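D,D-dipeptidase/D,D-carboxypeptidase (Enterococcus faecalis, PDB 4MUQ) is a zinc-dependent D,D-peptidase of vancomycin resistance, with D,D-dipeptidase and probably D,D-carboxypeptidase activity, that binds a phosphinate analogue of D-Ala-D-Ala. Local coordinates at residues M2-I6 and P230-Y235; N24-R28 and N240-G244; A143-F148 and V172-K178; E212-V218 and F245-R251. All blocks are in the same frame, centred on the assembly; numbering follows the deposited sequence.

Interaction 1 of 4, residues M2-I6 and P230-Y235; sequences MMKTI and PENCVY. With PE3 (3,6,9,12,15,18,21,24,27,30,33,36,39-tridecaoxahentetracontane-1,41-diol), chain I.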
# COMPACT_ATOMS: atom_id res chain seq x y z
N MET A 2 24.56 -21.33 0.73
CA MET A 2 25.12 -20.30 -0.14
C MET A 2 24.33 -19.00 -0.02
O MET A 2 23.12 -18.98 -0.18
CB MET A 2 25.13 -20.78 -1.59
CG MET A 2 25.87 -22.09 -1.81
SD MET A 2 27.63 -21.94 -1.49
CE MET A 2 28.11 -20.84 -2.81
N MET A 3 25.04 -17.92 0.28
CA MET A 3 24.44 -16.60 0.31
C MET A 3 24.66 -15.96 -1.05
O MET A 3 25.67 -16.21 -1.69
CB MET A 3 25.10 -15.74 1.40
CG MET A 3 24.99 -16.32 2.81
SD MET A 3 23.29 -16.35 3.43
CE MET A 3 22.87 -14.61 3.31
N LYS A 4 23.71 -15.15 -1.50
CA LYS A 4 23.89 -14.44 -2.76
C LYS A 4 23.80 -12.93 -2.56
O LYS A 4 23.10 -12.45 -1.66
CB LYS A 4 22.88 -14.91 -3.81
CG LYS A 4 21.44 -14.57 -3.47
CD LYS A 4 20.47 -15.28 -4.41
CE LYS A 4 20.63 -14.82 -5.85
NZ LYS A 4 19.49 -13.97 -6.29
N THR A 5 24.51 -12.19 -3.40
CA THR A 5 24.58 -10.74 -3.28
C THR A 5 23.65 -10.07 -4.27
O THR A 5 23.63 -10.41 -5.46
CB THR A 5 26.02 -10.24 -3.50
OG1 THR A 5 26.90 -10.92 -2.61
CG2 THR A 5 26.11 -8.74 -3.24
N ILE A 6 22.88 -9.11 -3.77
CA ILE A 6 22.01 -8.30 -4.60
C ILE A 6 22.57 -6.89 -4.63
O ILE A 6 22.81 -6.28 -3.59
CB ILE A 6 20.58 -8.27 -4.04
CG1 ILE A 6 20.08 -9.69 -3.76
CG2 ILE A 6 19.63 -7.53 -4.98
CD1 ILE A 6 19.89 -10.54 -5.00
N PRO A 230 20.01 -15.40 1.43
CA PRO A 230 20.22 -16.84 1.25
C PRO A 230 19.63 -17.31 -0.07
O PRO A 230 18.53 -16.90 -0.44
CB PRO A 230 19.44 -17.45 2.42
CG PRO A 230 19.36 -16.36 3.44
CD PRO A 230 19.26 -15.09 2.66
N GLU A 231 20.37 -18.16 -0.78
CA GLU A 231 19.83 -18.87 -1.94
C GLU A 231 18.69 -19.75 -1.46
O GLU A 231 17.81 -20.14 -2.22
CB GLU A 231 20.91 -19.75 -2.57
CG GLU A 231 22.10 -18.99 -3.13
CD GLU A 231 22.07 -18.89 -4.64
OE1 GLU A 231 21.14 -18.25 -5.18
OE2 GLU A 231 22.97 -19.45 -5.30
N ASN A 232 18.75 -20.07 -0.17
CA ASN A 232 17.82 -20.97 0.49
C ASN A 232 16.59 -20.26 1.04
O ASN A 232 16.13 -20.57 2.15
CB ASN A 232 18.55 -21.70 1.61
CG ASN A 232 17.83 -22.95 2.08
OD1 ASN A 232 17.18 -23.63 1.29
ND2 ASN A 232 17.93 -23.24 3.37
N CYS A 233 16.06 -19.30 0.29
CA CYS A 233 14.87 -18.58 0.74
C CYS A 233 14.10 -17.90 -0.39
O CYS A 233 14.65 -17.55 -1.44
CB CYS A 233 15.23 -17.55 1.81
SG CYS A 233 15.99 -16.04 1.17
N VAL A 234 12.80 -17.75 -0.16
CA VAL A 234 11.97 -16.86 -0.95
C VAL A 234 12.12 -15.50 -0.28
O VAL A 234 12.04 -15.40 0.94
CB VAL A 234 10.50 -17.30 -0.91
CG1 VAL A 234 9.60 -16.23 -1.47
CG2 VAL A 234 10.32 -18.60 -1.68
N TYR A 235 12.36 -14.46 -1.07
CA TYR A 235 12.59 -13.13 -0.52
C TYR A 235 11.96 -12.03 -1.35
O TYR A 235 11.68 -12.21 -2.54
CB TYR A 235 14.08 -12.86 -0.38
CG TYR A 235 14.78 -12.60 -1.69
CD1 TYR A 235 15.01 -11.30 -2.13
CD2 TYR A 235 15.21 -13.65 -2.49
CE1 TYR A 235 15.65 -11.06 -3.33
CE2 TYR A 235 15.85 -13.42 -3.68
CZ TYR A 235 16.07 -12.12 -4.10
OH TYR A 235 16.71 -11.90 -5.29
O43 PE3 I . 5.80 -16.81 -0.92
C42 PE3 I . 5.35 -15.50 -0.55
C41 PE3 I . 5.55 -14.51 -1.70
O40 PE3 I . 6.95 -14.41 -2.07
C39 PE3 I . 7.09 -13.46 -3.15
C38 PE3 I . 8.55 -13.29 -3.61
O37 PE3 I . 9.10 -14.53 -4.09
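Met3 lays its thioether along the ring of Pro230, the two side chains side by side and pointing the same way, with Met3 CE 3.7 Å from Pro230 CD. Bends at chi2 (-67°) and chi3 (-58°) fold the methionine back, so that a side chain whose CB starts away from the proline returns to it. Beside this pair, the backbone N of Glu231 donates to Met2 O at 2.9 Å in a nearly straight bond (168°). Glu231 then reaches across Lys4 at about a right angle, its OE1 3.1 Å from the aliphatic carbon Lys4 CD. The two charges are not in contact, Lys4 NZ being 4.7 Å from Glu231 OE1, and any attraction between them is probably modest at this exposed surface. Farther along, Ile6 CD1 comes within 3.5 Å of Tyr235 OH, isoleucine and tyrosine approaching from opposite directions. In the backbone, Met3 and Pro230 form an antiparallel non-hydrogen-bonded pair, CA to CA 4.3 Å. Strand 3-9 thus runs beside strand 224-230, with backbone hydrogen bonds between Lys4 and Ile229 and between Ile6 and Ile227, while the chain beyond Pro230 turns into strand 234-239, whose Tyr235 packs on Ile249 of strand 244-250.

Interaction 2 of 4, residues N24-R28 and N240-G244; sequences NYPLR and NNIDG. With PE3 (3,6,9,12,15,18,21,24,27,30,33,36,39-tridecaoxahentetracontane-1,41-diol), chain H.
Ile242 CD1 sits over the middle of one face of the Tyr25 ring, a CH-pi contact 3.6 Å from the ring centroid and 14° off its normal. The isoleucine chain is extended at chi2 (174°), which carries CD1 over the ring while CG1 lies above its CG-CD1 side. Asn24 CB covers the opposite face, leaving the tyrosine ring sandwiched between two aliphatic groups.

A single direct hydrogen bond crosses the contact, from Asn241 ND2 to Pro26 O at 3.0 Å. The amide nitrogen approaches well above the carbonyl plane, 58° out of it, and the same ND2 also donates to Leu20 O. Water reinforces this joint. One molecule donates to both Pro26 O and Asn241 O, and a second accepts from Arg28 N and donates to Asn241 OD1, the latter at 2.7 Å, so both ends of the buried Asn241 amide are engaged.

Within 240-244, Asn240 OD1 accepts from three successive backbone nitrogens, those of Ile242, Asp243 and Gly244; the bond from Asp243 N, 2.9 Å long, lies on a lone pair in the carbonyl plane. Asn240 ND2 returns a bond of 2.9 Å to Asp243 OD1, fixing the rotation of the amide. Such bonding defines an Asx turn within an Asx motif, here shaping the connection between antiparallel strands 234-239 and 244-250.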
# COMPACT_ATOMS: atom_id res chain seq x y z
N ASN A 24 5.19 14.71 1.91
CA ASN A 24 6.64 14.84 2.08
C ASN A 24 7.44 14.10 1.01
O ASN A 24 8.53 14.53 0.65
CB ASN A 24 7.06 14.32 3.45
CG ASN A 24 6.51 15.15 4.58
OD1 ASN A 24 6.18 14.62 5.65
ND2 ASN A 24 6.40 16.45 4.37
N TYR A 25 6.90 12.98 0.53
CA TYR A 25 7.67 12.05 -0.28
C TYR A 25 6.92 11.71 -1.55
O TYR A 25 6.06 10.83 -1.55
CB TYR A 25 7.96 10.78 0.52
CG TYR A 25 8.59 11.04 1.88
CD1 TYR A 25 9.84 11.62 1.99
CD2 TYR A 25 7.91 10.70 3.04
CE1 TYR A 25 10.41 11.86 3.23
CE2 TYR A 25 8.47 10.94 4.29
CZ TYR A 25 9.71 11.53 4.37
OH TYR A 25 10.29 11.76 5.61
N PRO A 26 7.28 12.38 -2.65
CA PRO A 26 6.52 12.17 -3.89
C PRO A 26 6.87 10.85 -4.59
O PRO A 26 7.88 10.21 -4.30
CB PRO A 26 6.97 13.35 -4.76
CG PRO A 26 8.39 13.59 -4.33
CD PRO A 26 8.34 13.38 -2.82
N LEU A 27 6.00 10.44 -5.50
CA LEU A 27 6.31 9.36 -6.43
C LEU A 27 7.38 9.87 -7.38
O LEU A 27 7.26 10.98 -7.93
CB LEU A 27 5.04 8.97 -7.20
CG LEU A 27 5.05 7.72 -8.09
CD1 LEU A 27 5.22 6.45 -7.26
CD2 LEU A 27 3.76 7.64 -8.87
N ARG A 28 8.45 9.10 -7.57
CA ARG A 28 9.52 9.54 -8.45
C ARG A 28 9.65 8.68 -9.71
O ARG A 28 10.20 9.12 -10.72
CB ARG A 28 10.85 9.60 -7.70
CG ARG A 28 10.80 10.59 -6.56
CD ARG A 28 12.17 10.87 -6.01
NE ARG A 28 12.10 11.71 -4.82
CZ ARG A 28 11.99 13.04 -4.84
NH1 ARG A 28 11.94 13.68 -6.01
NH2 ARG A 28 11.94 13.72 -3.71
N ASN A 240 11.75 2.18 0.24
CA ASN A 240 10.77 2.85 1.10
C ASN A 240 10.36 4.23 0.59
O ASN A 240 9.58 4.94 1.23
CB ASN A 240 11.21 2.90 2.56
CG ASN A 240 12.44 3.78 2.79
OD1 ASN A 240 12.94 4.47 1.89
ND2 ASN A 240 12.93 3.75 4.03
N ASN A 241 10.91 4.60 -0.57
CA ASN A 241 10.63 5.86 -1.26
C ASN A 241 11.38 7.06 -0.68
O ASN A 241 11.15 8.20 -1.08
CB ASN A 241 9.12 6.18 -1.33
CG ASN A 241 8.77 7.04 -2.52
OD1 ASN A 241 9.34 6.88 -3.61
ND2 ASN A 241 7.83 7.97 -2.33
N ILE A 242 12.29 6.78 0.25
CA ILE A 242 12.95 7.86 0.98
C ILE A 242 14.47 7.71 1.03
O ILE A 242 15.21 8.57 0.56
CB ILE A 242 12.43 7.96 2.43
CG1 ILE A 242 10.91 8.01 2.48
CG2 ILE A 242 13.04 9.17 3.14
CD1 ILE A 242 10.35 7.97 3.90
N ASP A 243 14.93 6.60 1.60
CA ASP A 243 16.33 6.52 1.95
C ASP A 243 16.91 5.12 1.96
O ASP A 243 18.08 4.97 2.29
CB ASP A 243 16.57 7.20 3.32
CG ASP A 243 15.66 6.65 4.42
OD1 ASP A 243 15.31 5.45 4.37
OD2 ASP A 243 15.30 7.41 5.34
N GLY A 244 16.14 4.10 1.63
CA GLY A 244 16.67 2.75 1.71
C GLY A 244 15.69 1.66 1.34
O GLY A 244 14.66 1.90 0.68
O43 PE3 H . 5.32 16.85 8.28
C42 PE3 H . 4.35 15.86 7.93
C41 PE3 H . 2.93 16.46 7.81
O40 PE3 H . 2.06 15.37 7.43
C39 PE3 H . 2.67 14.93 6.21
C38 PE3 H . 2.14 13.77 5.45
O37 PE3 H . 3.07 13.74 4.37
O HOH W 1 10.17 10.37 -2.54
O HOH W 2 8.59 6.67 -6.18

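Interaction 3 of 4, residues A143-F148 and V172-K178; sequences APDYGF and VGYPHSK
Gly147 and Gly173 bring the two backbones to 3.8 Å, CA to CA, and Gly147 O accepts from Val172 N, nearly end-on at 2.8 Å, and from Gly173 N on a lone pair in the carbonyl plane. Both glycines have positive phi, 116° at Gly147, and with no side chain on Gly147 its CA can lie this close to Gly173.

The hydroxyl of Ser177, held between its own backbone N and carbonyl carbon (chi1 56°), donates to Pro144 O at 2.7 Å, tilted 28° from the carbonyl plane; the same OG lies 3.1 Å from Gly147 CA. Pro144 O also meets the Tyr174 ring at its edge, in plane, while Asp145 O approaches Tyr174 CD1 at 3.4 Å.

Toward the surface, Lys178 and Asp145 run side by side and close a salt bridge, Lys178 NZ to Asp145 OD1 at 2.8 Å on the syn side of the carboxylate. A water also donates to OD1, and NZ has a second partner in Gln181, which would steady the ammonium group. Another water links Tyr146 O to Tyr174 N.

A cis peptide bond precedes Pro175, the N-cap residue of helix 176-183. The contact joins the start of this helix to the turn between helix 134-142 and strand 148-150. On one side Tyr146 and Phe148 pack on helix 49-62; Pro175 and His176 rest on strand 213-219.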
# COMPACT_ATOMS: atom_id res chain seq x y z
N ALA A 143 -8.43 -7.74 5.74
CA ALA A 143 -7.41 -7.16 4.88
C ALA A 143 -5.95 -7.34 5.34
O ALA A 143 -5.10 -7.72 4.52
CB ALA A 143 -7.72 -5.68 4.62
N PRO A 144 -5.66 -7.10 6.63
CA PRO A 144 -4.24 -7.19 7.03
C PRO A 144 -3.67 -8.61 6.98
O PRO A 144 -2.45 -8.77 6.92
CB PRO A 144 -4.25 -6.65 8.47
CG PRO A 144 -5.45 -5.74 8.51
CD PRO A 144 -6.47 -6.48 7.70
N ASP A 145 -4.54 -9.62 6.99
CA ASP A 145 -4.09 -10.99 6.82
C ASP A 145 -3.62 -11.28 5.40
O ASP A 145 -2.98 -12.30 5.15
CB ASP A 145 -5.19 -11.98 7.22
CG ASP A 145 -5.47 -11.99 8.71
OD1 ASP A 145 -4.54 -11.71 9.50
OD2 ASP A 145 -6.62 -12.28 9.10
N TYR A 146 -3.94 -10.38 4.47
CA TYR A 146 -3.65 -10.61 3.05
C TYR A 146 -2.72 -9.58 2.43
O TYR A 146 -2.36 -9.71 1.26
CB TYR A 146 -4.96 -10.68 2.24
CG TYR A 146 -5.77 -11.92 2.53
CD1 TYR A 146 -5.67 -13.04 1.71
CD2 TYR A 146 -6.62 -11.98 3.63
CE1 TYR A 146 -6.40 -14.18 1.97
CE2 TYR A 146 -7.35 -13.12 3.90
CZ TYR A 146 -7.24 -14.22 3.07
OH TYR A 146 -7.97 -15.36 3.33
N GLY A 147 -2.32 -8.57 3.19
CA GLY A 147 -1.40 -7.60 2.65
C GLY A 147 -1.92 -6.17 2.54
O GLY A 147 -1.18 -5.28 2.12
N PHE A 148 -3.18 -5.96 2.89
CA PHE A 148 -3.79 -4.63 2.79
C PHE A 148 -3.94 -3.94 4.15
O PHE A 148 -4.10 -4.61 5.19
CB PHE A 148 -5.19 -4.73 2.15
CG PHE A 148 -5.20 -4.67 0.64
CD1 PHE A 148 -5.15 -3.44 -0.02
CD2 PHE A 148 -5.30 -5.83 -0.12
CE1 PHE A 148 -5.19 -3.38 -1.40
CE2 PHE A 148 -5.34 -5.77 -1.51
CZ PHE A 148 -5.29 -4.54 -2.14
N VAL A 172 0.54 -3.28 1.05
CA VAL A 172 1.96 -3.25 1.44
C VAL A 172 2.56 -4.64 1.41
O VAL A 172 3.79 -4.80 1.45
CB VAL A 172 2.19 -2.63 2.83
CG1 VAL A 172 1.90 -1.14 2.80
CG2 VAL A 172 1.34 -3.33 3.89
N GLY A 173 1.71 -5.66 1.33
CA GLY A 173 2.17 -7.04 1.37
C GLY A 173 2.19 -7.63 2.76
O GLY A 173 2.36 -6.92 3.76
N TYR A 174 1.99 -8.94 2.83
CA TYR A 174 2.12 -9.68 4.07
C TYR A 174 3.61 -9.96 4.29
O TYR A 174 4.33 -10.25 3.33
CB TYR A 174 1.35 -10.99 3.93
CG TYR A 174 1.23 -11.82 5.19
CD1 TYR A 174 0.22 -11.57 6.11
CD2 TYR A 174 2.12 -12.85 5.44
CE1 TYR A 174 0.10 -12.33 7.26
CE2 TYR A 174 2.01 -13.62 6.60
CZ TYR A 174 1.00 -13.35 7.49
OH TYR A 174 0.88 -14.11 8.64
N PRO A 175 4.09 -9.92 5.55
CA PRO A 175 3.37 -9.72 6.81
C PRO A 175 3.35 -8.27 7.28
O PRO A 175 2.87 -8.00 8.39
CB PRO A 175 4.19 -10.56 7.79
CG PRO A 175 5.60 -10.37 7.30
CD PRO A 175 5.50 -10.29 5.78
N HIS A 176 3.86 -7.35 6.47
CA HIS A 176 3.92 -5.95 6.86
C HIS A 176 2.57 -5.43 7.31
O HIS A 176 2.48 -4.73 8.31
CB HIS A 176 4.48 -5.11 5.72
CG HIS A 176 5.74 -5.68 5.16
ND1 HIS A 176 6.96 -5.58 5.81
CD2 HIS A 176 5.96 -6.45 4.07
CE1 HIS A 176 7.88 -6.23 5.12
NE2 HIS A 176 7.29 -6.77 4.06
N SER A 177 1.51 -5.76 6.56
CA SER A 177 0.17 -5.30 6.91
C SER A 177 -0.28 -5.80 8.28
O SER A 177 -0.99 -5.10 9.01
CB SER A 177 -0.83 -5.72 5.83
OG SER A 177 -0.79 -7.11 5.63
N LYS A 178 0.14 -7.02 8.62
CA LYS A 178 -0.23 -7.62 9.89
C LYS A 178 0.54 -6.98 11.04
O LYS A 178 -0.02 -6.71 12.10
CB LYS A 178 0.02 -9.13 9.87
CG LYS A 178 -0.57 -9.87 11.05
CD LYS A 178 -2.09 -9.78 11.03
CE LYS A 178 -2.69 -10.64 12.13
NZ LYS A 178 -4.18 -10.64 12.06
O HOH W 3 -2.31 -13.16 9.71
O HOH W 4 0.72 -10.28 0.43

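Interaction 4 of 4, residues E212-V218 and F245-R251; sequences EIEIYYV and FVVTIWR. With PE3 (3,6,9,12,15,18,21,24,27,30,33,36,39-tridecaoxahentetracontane-1,41-diol), chain I.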
# COMPACT_ATOMS: atom_id res chain seq x y z
N GLU A 212 8.83 -18.97 9.59
CA GLU A 212 9.19 -17.67 10.14
C GLU A 212 9.55 -16.71 9.02
O GLU A 212 10.04 -17.13 7.97
CB GLU A 212 10.39 -17.81 11.08
CG GLU A 212 10.09 -18.61 12.33
CD GLU A 212 11.35 -19.03 13.06
OE1 GLU A 212 12.32 -19.45 12.38
OE2 GLU A 212 11.37 -18.95 14.31
N ILE A 213 9.29 -15.43 9.25
CA ILE A 213 9.67 -14.40 8.30
C ILE A 213 10.53 -13.37 9.02
O ILE A 213 10.19 -12.93 10.12
CB ILE A 213 8.42 -13.70 7.72
CG1 ILE A 213 7.50 -14.73 7.06
CG2 ILE A 213 8.83 -12.58 6.76
CD1 ILE A 213 6.13 -14.17 6.69
N GLU A 214 11.65 -13.02 8.41
CA GLU A 214 12.50 -11.96 8.96
C GLU A 214 12.45 -10.74 8.07
O GLU A 214 12.37 -10.85 6.84
CB GLU A 214 13.95 -12.44 9.10
CG GLU A 214 14.15 -13.45 10.21
CD GLU A 214 15.61 -13.74 10.46
OE1 GLU A 214 16.25 -14.37 9.60
OE2 GLU A 214 16.12 -13.32 11.53
N ILE A 215 12.49 -9.57 8.69
CA ILE A 215 12.42 -8.30 7.98
C ILE A 215 13.51 -7.37 8.51
O ILE A 215 13.75 -7.31 9.72
CB ILE A 215 11.06 -7.63 8.20
CG1 ILE A 215 9.94 -8.55 7.76
CG2 ILE A 215 10.97 -6.33 7.42
CD1 ILE A 215 8.58 -8.07 8.16
N TYR A 216 14.18 -6.67 7.60
CA TYR A 216 15.19 -5.71 8.03
C TYR A 216 15.36 -4.57 7.04
O TYR A 216 14.99 -4.67 5.86
CB TYR A 216 16.54 -6.38 8.35
CG TYR A 216 17.21 -7.11 7.20
CD1 TYR A 216 18.24 -6.50 6.48
CD2 TYR A 216 16.84 -8.40 6.85
CE1 TYR A 216 18.87 -7.17 5.44
CE2 TYR A 216 17.46 -9.07 5.82
CZ TYR A 216 18.48 -8.45 5.12
OH TYR A 216 19.10 -9.11 4.08
N TYR A 217 15.91 -3.47 7.54
CA TYR A 217 16.14 -2.27 6.76
C TYR A 217 17.60 -2.19 6.35
O TYR A 217 18.49 -2.55 7.12
CB TYR A 217 15.77 -1.05 7.59
CG TYR A 217 16.17 0.27 6.97
CD1 TYR A 217 15.42 0.84 5.94
CD2 TYR A 217 17.28 0.96 7.43
CE1 TYR A 217 15.79 2.04 5.39
CE2 TYR A 217 17.65 2.17 6.88
CZ TYR A 217 16.89 2.70 5.86
OH TYR A 217 17.26 3.91 5.31
N VAL A 218 17.84 -1.71 5.12
CA VAL A 218 19.18 -1.48 4.61
C VAL A 218 19.23 -0.06 4.05
O VAL A 218 18.51 0.25 3.10
CB VAL A 218 19.53 -2.47 3.47
CG1 VAL A 218 20.92 -2.18 2.92
CG2 VAL A 218 19.44 -3.90 3.96
N PHE A 245 16.02 0.45 1.77
CA PHE A 245 15.34 -0.74 1.34
C PHE A 245 14.83 -1.54 2.53
O PHE A 245 15.45 -1.54 3.61
CB PHE A 245 16.28 -1.61 0.50
CG PHE A 245 16.83 -0.92 -0.72
CD1 PHE A 245 16.07 -0.82 -1.88
CD2 PHE A 245 18.10 -0.35 -0.69
CE1 PHE A 245 16.58 -0.18 -3.00
CE2 PHE A 245 18.61 0.29 -1.81
CZ PHE A 245 17.85 0.37 -2.97
N VAL A 246 13.71 -2.22 2.33
CA VAL A 246 13.20 -3.18 3.29
C VAL A 246 13.26 -4.57 2.66
O VAL A 246 12.74 -4.79 1.56
CB VAL A 246 11.76 -2.85 3.71
CG1 VAL A 246 11.23 -3.92 4.66
CG2 VAL A 246 11.73 -1.49 4.37
N VAL A 247 13.90 -5.49 3.36
CA VAL A 247 14.11 -6.85 2.88
C VAL A 247 13.26 -7.81 3.70
O VAL A 247 13.28 -7.77 4.94
CB VAL A 247 15.60 -7.25 3.00
CG1 VAL A 247 15.82 -8.66 2.48
CG2 VAL A 247 16.48 -6.25 2.26
N THR A 248 12.52 -8.68 3.01
CA THR A 248 11.66 -9.67 3.65
C THR A 248 12.13 -11.05 3.24
O THR A 248 12.18 -11.38 2.06
CB THR A 248 10.17 -9.47 3.23
OG1 THR A 248 9.76 -8.13 3.55
CG2 THR A 248 9.27 -10.44 3.96
N ILE A 249 12.50 -11.87 4.23
CA ILE A 249 13.04 -13.20 3.99
C ILE A 249 12.12 -14.24 4.58
O ILE A 249 11.79 -14.19 5.76
CB ILE A 249 14.42 -13.36 4.65
CG1 ILE A 249 15.39 -12.26 4.22
CG2 ILE A 249 14.99 -14.75 4.36
CD1 ILE A 249 15.67 -12.24 2.75
N TRP A 250 11.69 -15.19 3.75
CA TRP A 250 10.82 -16.27 4.20
C TRP A 250 11.70 -17.49 4.49
O TRP A 250 12.38 -18.01 3.59
CB TRP A 250 9.73 -16.54 3.16
CG TRP A 250 8.91 -15.30 2.81
CD1 TRP A 250 9.37 -14.14 2.25
CD2 TRP A 250 7.50 -15.12 3.01
NE1 TRP A 250 8.34 -13.25 2.09
CE2 TRP A 250 7.18 -13.82 2.55
CE3 TRP A 250 6.48 -15.92 3.53
CZ2 TRP A 250 5.88 -13.31 2.59
CZ3 TRP A 250 5.19 -15.41 3.58
CH2 TRP A 250 4.91 -14.12 3.11
N ARG A 251 11.70 -17.91 5.75
CA ARG A 251 12.60 -18.97 6.21
C ARG A 251 12.08 -20.36 5.86
O ARG A 251 10.93 -20.53 5.48
CB ARG A 251 12.82 -18.86 7.71
CG ARG A 251 13.65 -17.65 8.12
CD ARG A 251 15.01 -17.69 7.44
NE ARG A 251 15.93 -16.70 7.98
CZ ARG A 251 17.23 -16.67 7.70
NH1 ARG A 251 17.76 -17.59 6.90
NH2 ARG A 251 18.01 -15.73 8.22
O43 PE3 I . 5.80 -16.81 -0.92
C42 PE3 I . 5.35 -15.50 -0.55
C41 PE3 I . 5.55 -14.51 -1.70
O40 PE3 I . 6.95 -14.41 -2.07
C39 PE3 I . 7.09 -13.46 -3.15
C38 PE3 I . 8.55 -13.29 -3.61
O37 PE3 I . 9.10 -14.53 -4.09
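Tyr216 has its ring swung between the backbone N and the carbonyl carbon (chi1 62°), which lays it alongside Val247, whereas Ile213 CG1 stands beside its own N (chi1 -57°) and an extended chi2 carries CD1 to Trp250. These groups belong to neighbouring antiparallel strands, 213-219 and 244-250, the middle pair of a four-stranded sheet. The segments' axes pass 4.7 Å apart with their directions at 156°.

Glu214 with Ile249, Tyr216 with Val247 and Val218 with Phe245 are hydrogen-bonded pairs, each joined by two N-H to O bonds. Between them lie the non-hydrogen-bonded pairs Ile213 with Trp250, Ile215 with Thr248 and Tyr217 with Val246.

On the sheet face that carries Tyr216, Val247 CB lies over one face of the tyrosine ring, a CH-pi contact 3.9 Å from its centroid, and Ile249 CG1 touches the ring at its edge. Val247 and Ile249 also pack on Ile229 of strand 224-230. The face bearing Ile215 and Val246 turns to helices 176-183 and 187-194; there Ile215 CG2 meets Val246 CG1 at 3.7 Å, and Thr248 OG1 is hydrogen-bonded to His176 NE2. Ile213 CD1 lies over one face of the Trp250 six-membered ring, 3.7 Å from its centroid, while a polyethylene glycol carbon covers the opposite face.

Just past the end of strand 244-250, Arg251 grips Glu214 side-on with two nitrogens, both directed at one oxygen in the guanidinium plane: NH2 stands 2.6 Å and NE 2.9 Å from Glu214 OE1.

Overall arrangement
Interactions 3 and 4 are largely buried, interaction 2 partly so, and interaction 1 lies at the surface, its centre about 25 Å from that of the chain. Interaction 1 pairs strand 3-9 with the end of strand 224-230, and its second segment runs on into strand 234-239, which lies beside strand 244-250 of interaction 4; both touch one polyethylene glycol molecule. Interaction 2 reaches interaction 4 through Asp243 and Tyr217, and interaction 3 does so through His176 and Thr248. Chemistry follows place: regular strand bonding with apolar faces in interaction 4, close glycine backbones in interaction 3, water-bridged loops in interaction 2, and aliphatic contacts of long side chains in interaction 1.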